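Local coordinates for HD domain-containing protein (Aquifex aeolicus, PDB 2HEK), which binds GDP at sites separate from its zinc centre and may act as a dGTPase, though its function is not established, at residues Ala40-Pro45 with Glu275-Arg280; Val226-Ile231 with Arg353-Arg358. One frame throughout, in Å; residues are numbered along the deposited sequence.

Interaction 1 of 2, residues Ala40-Pro45 with Glu275-Arg280; sequences AYLVFP and ERIFQR. With GDP (guanosine-5'-diphosphate), chain G.
Arg280 holds the backbone carbonyl of Leu42 end-on, with both terminal nitrogens on one oxygen. NH1 and NH2 each lie 2.7 Å from Leu42 O and approach from the same face of its carbonyl plane. Both bonds are bent, near 135° at hydrogen. The same guanidinium serves the GDP. Its NH2 gives a nearly straight bond of 3.0 Å to GDP O5', while NE makes a weak one to O2A. The guanine lies over one guanidinium face, offset toward the rim, with GDP C4 3.1 Å above the plane. The chain bends at chi2 (86°), which brings the group back over the base. With alanine in place of Arg280, Leu42 O would probably lose both donors, and the GDP its bonds to O5' and O2A and the cation over its base. Leu42 CD1 reaches Ile277 O at 3.3 Å and packs on Ile277 CG2. Tyr41 CG lies between the backbone N and the carbonyl carbon (chi1 69°), and OH meets the edge of the Phe278 ring, 3.5 Å from CE2. That hydroxyl is hydrogen-bonded to Tyr33 of the second subunit, which also supplies Lys3, Glu4, Asp24, Gln29 and Arg32 to this interfacial GDP. Within the chain, the contact joins the loop before helix 51-69 to the C-terminal end of helix 271-278. Helix 224-240 packs on Leu42 and Val43, and helix 257-266 on Ile277 and Phe278.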
# COMPACT_ATOMS: atom_id res chain seq x y z
N ALA A 40 -3.95 10.27 -23.29
CA ALA A 40 -4.04 10.74 -21.93
C ALA A 40 -2.65 11.00 -21.31
O ALA A 40 -2.54 11.77 -20.37
CB ALA A 40 -4.82 9.74 -21.05
N TYR A 41 -1.60 10.37 -21.84
CA TYR A 41 -0.26 10.53 -21.23
C TYR A 41 0.24 11.97 -21.40
O TYR A 41 1.18 12.40 -20.72
CB TYR A 41 0.75 9.54 -21.82
CG TYR A 41 1.11 9.86 -23.26
CD1 TYR A 41 2.27 10.54 -23.58
CD2 TYR A 41 0.28 9.50 -24.31
CE1 TYR A 41 2.60 10.85 -24.90
CE2 TYR A 41 0.60 9.80 -25.63
CZ TYR A 41 1.75 10.49 -25.90
OH TYR A 41 2.09 10.79 -27.20
N LEU A 42 -0.42 12.72 -22.29
CA LEU A 42 -0.07 14.14 -22.47
C LEU A 42 -0.58 14.99 -21.30
O LEU A 42 -0.21 16.17 -21.18
CB LEU A 42 -0.64 14.67 -23.79
CG LEU A 42 0.02 14.08 -25.05
CD1 LEU A 42 -0.69 14.66 -26.31
CD2 LEU A 42 1.55 14.37 -25.10
N VAL A 43 -1.42 14.41 -20.46
CA VAL A 43 -1.95 15.09 -19.27
C VAL A 43 -1.51 14.34 -17.98
O VAL A 43 -1.10 14.97 -16.99
CB VAL A 43 -3.51 15.13 -19.32
CG1 VAL A 43 -4.10 15.76 -18.05
CG2 VAL A 43 -4.00 15.88 -20.54
N PHE A 44 -1.61 13.01 -18.01
CA PHE A 44 -1.20 12.12 -16.88
C PHE A 44 0.05 11.38 -17.36
O PHE A 44 -0.08 10.38 -18.06
CB PHE A 44 -2.30 11.08 -16.54
CG PHE A 44 -3.54 11.71 -15.97
CD1 PHE A 44 -4.58 12.18 -16.80
CD2 PHE A 44 -3.66 11.89 -14.57
CE1 PHE A 44 -5.71 12.83 -16.25
CE2 PHE A 44 -4.81 12.54 -14.02
CZ PHE A 44 -5.82 12.97 -14.86
N PRO A 45 1.25 11.92 -17.08
CA PRO A 45 2.44 11.47 -17.82
C PRO A 45 2.75 9.98 -17.72
O PRO A 45 3.28 9.40 -18.67
CB PRO A 45 3.58 12.32 -17.20
CG PRO A 45 2.86 13.60 -16.81
CD PRO A 45 1.57 13.07 -16.21
N GLU A 275 0.25 20.55 -34.28
CA GLU A 275 0.44 21.59 -33.28
C GLU A 275 -0.56 21.49 -32.12
O GLU A 275 -0.18 21.62 -30.94
CB GLU A 275 0.38 22.96 -33.93
CG GLU A 275 1.60 23.20 -34.84
CD GLU A 275 1.59 24.55 -35.53
OE1 GLU A 275 0.77 25.42 -35.14
OE2 GLU A 275 2.42 24.73 -36.46
N ARG A 276 -1.82 21.26 -32.46
CA ARG A 276 -2.93 21.17 -31.48
C ARG A 276 -2.77 19.98 -30.54
O ARG A 276 -3.18 20.03 -29.37
CB ARG A 276 -4.26 21.02 -32.23
CG ARG A 276 -4.69 22.33 -32.90
CD ARG A 276 -5.84 22.12 -33.89
NE ARG A 276 -6.25 23.41 -34.45
CZ ARG A 276 -7.36 23.63 -35.15
NH1 ARG A 276 -8.23 22.66 -35.39
NH2 ARG A 276 -7.60 24.86 -35.62
N ILE A 277 -2.20 18.90 -31.07
CA ILE A 277 -2.08 17.66 -30.29
C ILE A 277 -0.74 17.57 -29.56
O ILE A 277 -0.71 17.23 -28.39
CB ILE A 277 -2.26 16.42 -31.14
CG1 ILE A 277 -3.67 16.38 -31.75
CG2 ILE A 277 -2.01 15.14 -30.27
CD1 ILE A 277 -3.81 15.40 -32.90
N PHE A 278 0.36 17.88 -30.26
CA PHE A 278 1.70 17.60 -29.74
C PHE A 278 2.54 18.81 -29.33
O PHE A 278 3.55 18.65 -28.64
CB PHE A 278 2.46 16.73 -30.73
CG PHE A 278 1.97 15.31 -30.78
CD1 PHE A 278 1.48 14.79 -31.96
CD2 PHE A 278 1.98 14.51 -29.63
CE1 PHE A 278 1.02 13.48 -32.01
CE2 PHE A 278 1.52 13.22 -29.66
CZ PHE A 278 1.04 12.69 -30.86
N GLN A 279 2.12 20.01 -29.72
CA GLN A 279 2.86 21.22 -29.34
C GLN A 279 2.14 22.10 -28.34
O GLN A 279 2.33 23.31 -28.31
CB GLN A 279 3.14 22.08 -30.56
CG GLN A 279 4.21 21.54 -31.51
CD GLN A 279 4.68 22.58 -32.51
OE1 GLN A 279 4.22 23.73 -32.49
NE2 GLN A 279 5.57 22.41 -33.46
N ARG A 280 1.26 21.53 -27.54
CA ARG A 280 0.48 22.22 -26.49
C ARG A 280 -0.32 23.43 -26.98
O ARG A 280 -0.48 24.39 -26.25
CB ARG A 280 1.41 22.60 -25.33
CG ARG A 280 0.87 22.25 -23.93
CD ARG A 280 1.18 20.83 -23.47
NE ARG A 280 0.33 20.39 -22.37
CZ ARG A 280 -0.01 19.12 -22.14
NH1 ARG A 280 0.43 18.17 -22.94
NH2 ARG A 280 -0.79 18.82 -21.11
PB GDP G . -4.17 24.07 -19.17
O1B GDP G . -5.42 23.62 -18.44
O2B GDP G . -4.46 25.27 -20.06
O3B GDP G . -3.09 24.45 -18.16
O3A GDP G . -3.65 22.88 -20.14
PA GDP G . -2.13 22.38 -20.28
O1A GDP G . -1.09 23.35 -19.79
O2A GDP G . -1.85 22.02 -21.72
O5' GDP G . -2.03 21.00 -19.43
C5' GDP G . -2.88 20.65 -18.34
C4' GDP G . -2.26 19.56 -17.46
O4' GDP G . -1.35 18.67 -18.15
C3' GDP G . -1.48 20.13 -16.31
O3' GDP G . -1.98 19.41 -15.15
C2' GDP G . -0.09 19.64 -16.57
O2' GDP G . 0.47 19.39 -15.30
C1' GDP G . -0.26 18.33 -17.30
N9 GDP G . 0.85 18.01 -18.22
C8 GDP G . 1.31 16.79 -18.50
N7 GDP G . 2.29 16.83 -19.43
C5 GDP G . 2.46 18.13 -19.75
C6 GDP G . 3.35 18.88 -20.65
O6 GDP G . 4.15 18.25 -21.33
N1 GDP G . 3.21 20.22 -20.76
C2 GDP G . 2.31 20.90 -20.02
N2 GDP G . 2.26 22.27 -20.17
N3 GDP G . 1.46 20.26 -19.15
C4 GDP G . 1.50 18.91 -18.99

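Interaction 2 of 2, residues Val226-Ile231 with Arg353-Arg358; sequences VRILSI and RIYVDR
This is a buried helix-on-sheet contact, in which Tyr355 of strand 349-356 lies against helix 224-240. Its centre is a CH-pi contact. Ile228 CB sits over the Tyr355 ring face, 3.7 Å from the centroid and 18° off the normal. The two side chains run past each other in opposite directions. Ile228 CG1 is anti to the backbone N (chi1 -171°), and CD1 then extends along the ring towards its root, 3.6 Å from Tyr355 CG. CG2 stays over the same face but beyond the rim at CE2. Ile231 CD1 adds a looser touch at 4.3 Å from Tyr355 CE1. The strand is the middle one of an antiparallel three-stranded sheet, between strands 284-289 and 311-318. The 226-231 segment of the helix crosses strand segment 353-356 at -60°, the axes 10.4 Å apart at their closest. On the sheet's other side, Ile354 packs on helix 292-305. The Tyr355 OH lies 3.7 Å from Arg227 CB and is hydrogen-bonded to Lys224 O. Arg227 bends at chi2 and chi3, and its NE forms a salt bridge with Asp314 of strand 311-318. Arg353 brings the edge of its guanidinium to Arg227 CG, with NH1 4.3 Å away. The two like charges stay apart, and each has its own partners. Arg353 NH1 bonds to Phe222 O and NE to Ser288 OG. Ile228 also touches His282, which hydrogen-bonds to GDP.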
# COMPACT_ATOMS: atom_id res chain seq x y z
N VAL A 226 -7.89 16.06 -21.47
CA VAL A 226 -7.99 14.75 -22.10
C VAL A 226 -9.07 14.77 -23.22
O VAL A 226 -8.84 14.28 -24.32
CB VAL A 226 -8.30 13.63 -21.06
CG1 VAL A 226 -8.65 12.32 -21.78
CG2 VAL A 226 -7.06 13.42 -20.12
N ARG A 227 -10.22 15.39 -22.93
CA ARG A 227 -11.32 15.42 -23.90
C ARG A 227 -10.98 16.26 -25.15
O ARG A 227 -11.20 15.79 -26.27
CB ARG A 227 -12.63 15.88 -23.25
CG ARG A 227 -13.27 14.84 -22.24
CD ARG A 227 -13.78 13.55 -22.91
NE ARG A 227 -14.64 13.83 -24.06
CZ ARG A 227 -14.44 13.39 -25.31
NH1 ARG A 227 -13.42 12.58 -25.61
NH2 ARG A 227 -15.27 13.76 -26.28
N ILE A 228 -10.39 17.44 -24.97
CA ILE A 228 -10.03 18.29 -26.16
C ILE A 228 -8.93 17.67 -27.04
O ILE A 228 -8.99 17.72 -28.29
CB ILE A 228 -9.75 19.81 -25.80
CG1 ILE A 228 -9.61 20.69 -27.06
CG2 ILE A 228 -8.53 20.00 -24.88
CD1 ILE A 228 -10.92 20.76 -27.91
N LEU A 229 -7.94 17.04 -26.41
CA LEU A 229 -6.96 16.29 -27.17
C LEU A 229 -7.60 15.21 -28.04
O LEU A 229 -7.24 15.03 -29.20
CB LEU A 229 -5.90 15.67 -26.23
CG LEU A 229 -5.01 16.72 -25.52
CD1 LEU A 229 -4.15 16.08 -24.38
CD2 LEU A 229 -4.11 17.45 -26.54
N SER A 230 -8.56 14.47 -27.49
CA SER A 230 -9.27 13.43 -28.23
C SER A 230 -10.11 14.01 -29.37
O SER A 230 -10.17 13.43 -30.45
CB SER A 230 -10.15 12.62 -27.28
OG SER A 230 -10.81 11.57 -27.98
N ILE A 231 -10.74 15.16 -29.11
CA ILE A 231 -11.46 15.92 -30.15
C ILE A 231 -10.52 16.25 -31.33
O ILE A 231 -10.83 15.91 -32.45
CB ILE A 231 -12.17 17.15 -29.57
CG1 ILE A 231 -13.35 16.71 -28.67
CG2 ILE A 231 -12.70 18.09 -30.65
CD1 ILE A 231 -13.87 17.83 -27.83
N ARG A 353 -18.63 21.39 -21.90
CA ARG A 353 -17.42 22.16 -22.05
C ARG A 353 -17.45 22.97 -23.33
O ARG A 353 -17.94 22.49 -24.35
CB ARG A 353 -16.16 21.25 -22.05
CG ARG A 353 -15.60 21.03 -20.63
CD ARG A 353 -16.42 20.03 -19.85
NE ARG A 353 -15.71 19.68 -18.60
CZ ARG A 353 -14.98 18.57 -18.43
NH1 ARG A 353 -14.89 17.65 -19.41
NH2 ARG A 353 -14.38 18.36 -17.25
N ILE A 354 -16.89 24.16 -23.28
CA ILE A 354 -16.65 24.93 -24.53
C ILE A 354 -15.17 25.24 -24.60
O ILE A 354 -14.57 25.72 -23.64
CB ILE A 354 -17.48 26.26 -24.60
CG1 ILE A 354 -18.98 25.97 -24.50
CG2 ILE A 354 -17.20 27.02 -25.92
CD1 ILE A 354 -19.86 27.24 -24.36
N TYR A 355 -14.58 24.96 -25.75
CA TYR A 355 -13.17 25.19 -25.97
C TYR A 355 -13.00 26.18 -27.11
O TYR A 355 -13.75 26.10 -28.09
CB TYR A 355 -12.52 23.88 -26.43
CG TYR A 355 -12.62 22.74 -25.42
CD1 TYR A 355 -13.60 21.78 -25.54
CD2 TYR A 355 -11.69 22.63 -24.36
CE1 TYR A 355 -13.68 20.69 -24.63
CE2 TYR A 355 -11.76 21.55 -23.46
CZ TYR A 355 -12.77 20.59 -23.60
OH TYR A 355 -12.88 19.52 -22.73
N VAL A 356 -12.00 27.05 -27.02
CA VAL A 356 -11.70 27.99 -28.11
C VAL A 356 -10.22 28.02 -28.50
O VAL A 356 -9.34 27.85 -27.66
CB VAL A 356 -12.14 29.44 -27.76
CG1 VAL A 356 -13.62 29.48 -27.52
CG2 VAL A 356 -11.43 29.93 -26.53
N ASP A 357 -9.97 28.23 -29.79
CA ASP A 357 -8.63 28.51 -30.31
C ASP A 357 -7.87 29.38 -29.32
O ASP A 357 -8.39 30.39 -28.86
CB ASP A 357 -8.76 29.21 -31.67
CG ASP A 357 -7.43 29.32 -32.40
OD1 ASP A 357 -7.35 28.79 -33.54
OD2 ASP A 357 -6.48 29.92 -31.85
N ARG A 358 -6.65 29.00 -28.99
CA ARG A 358 -5.92 29.72 -27.93
C ARG A 358 -5.60 31.20 -28.26
O ARG A 358 -5.41 32.01 -27.35
CB ARG A 358 -4.69 28.94 -27.44
CG ARG A 358 -3.50 28.90 -28.39
CD ARG A 358 -2.26 28.42 -27.65
NE ARG A 358 -1.03 29.05 -28.13
CZ ARG A 358 0.08 29.19 -27.40
NH1 ARG A 358 0.13 28.76 -26.15
NH2 ARG A 358 1.15 29.78 -27.93

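From the N terminus, the chain passes first through 40-45, in the loop before helix 51-69. Helix 224-240 then supplies 226-231. Next comes 275-280, which closes interaction 1 across 229 mostly helical residues. Last is 353-358, on strand 349-356, which closes interaction 2 over 121 residues. The segments alternate, so the two closures cross. Their centres are 12 Å apart, and Leu229 joins them. Its CD1 packs 3.8 Å from Leu42 CB, while CD2 lies near Ile277 O. Helix 224-240 thus sits between the early loop with helix 271-278 and the three-stranded sheet. His282, two residues after Arg280, binds the same GDP.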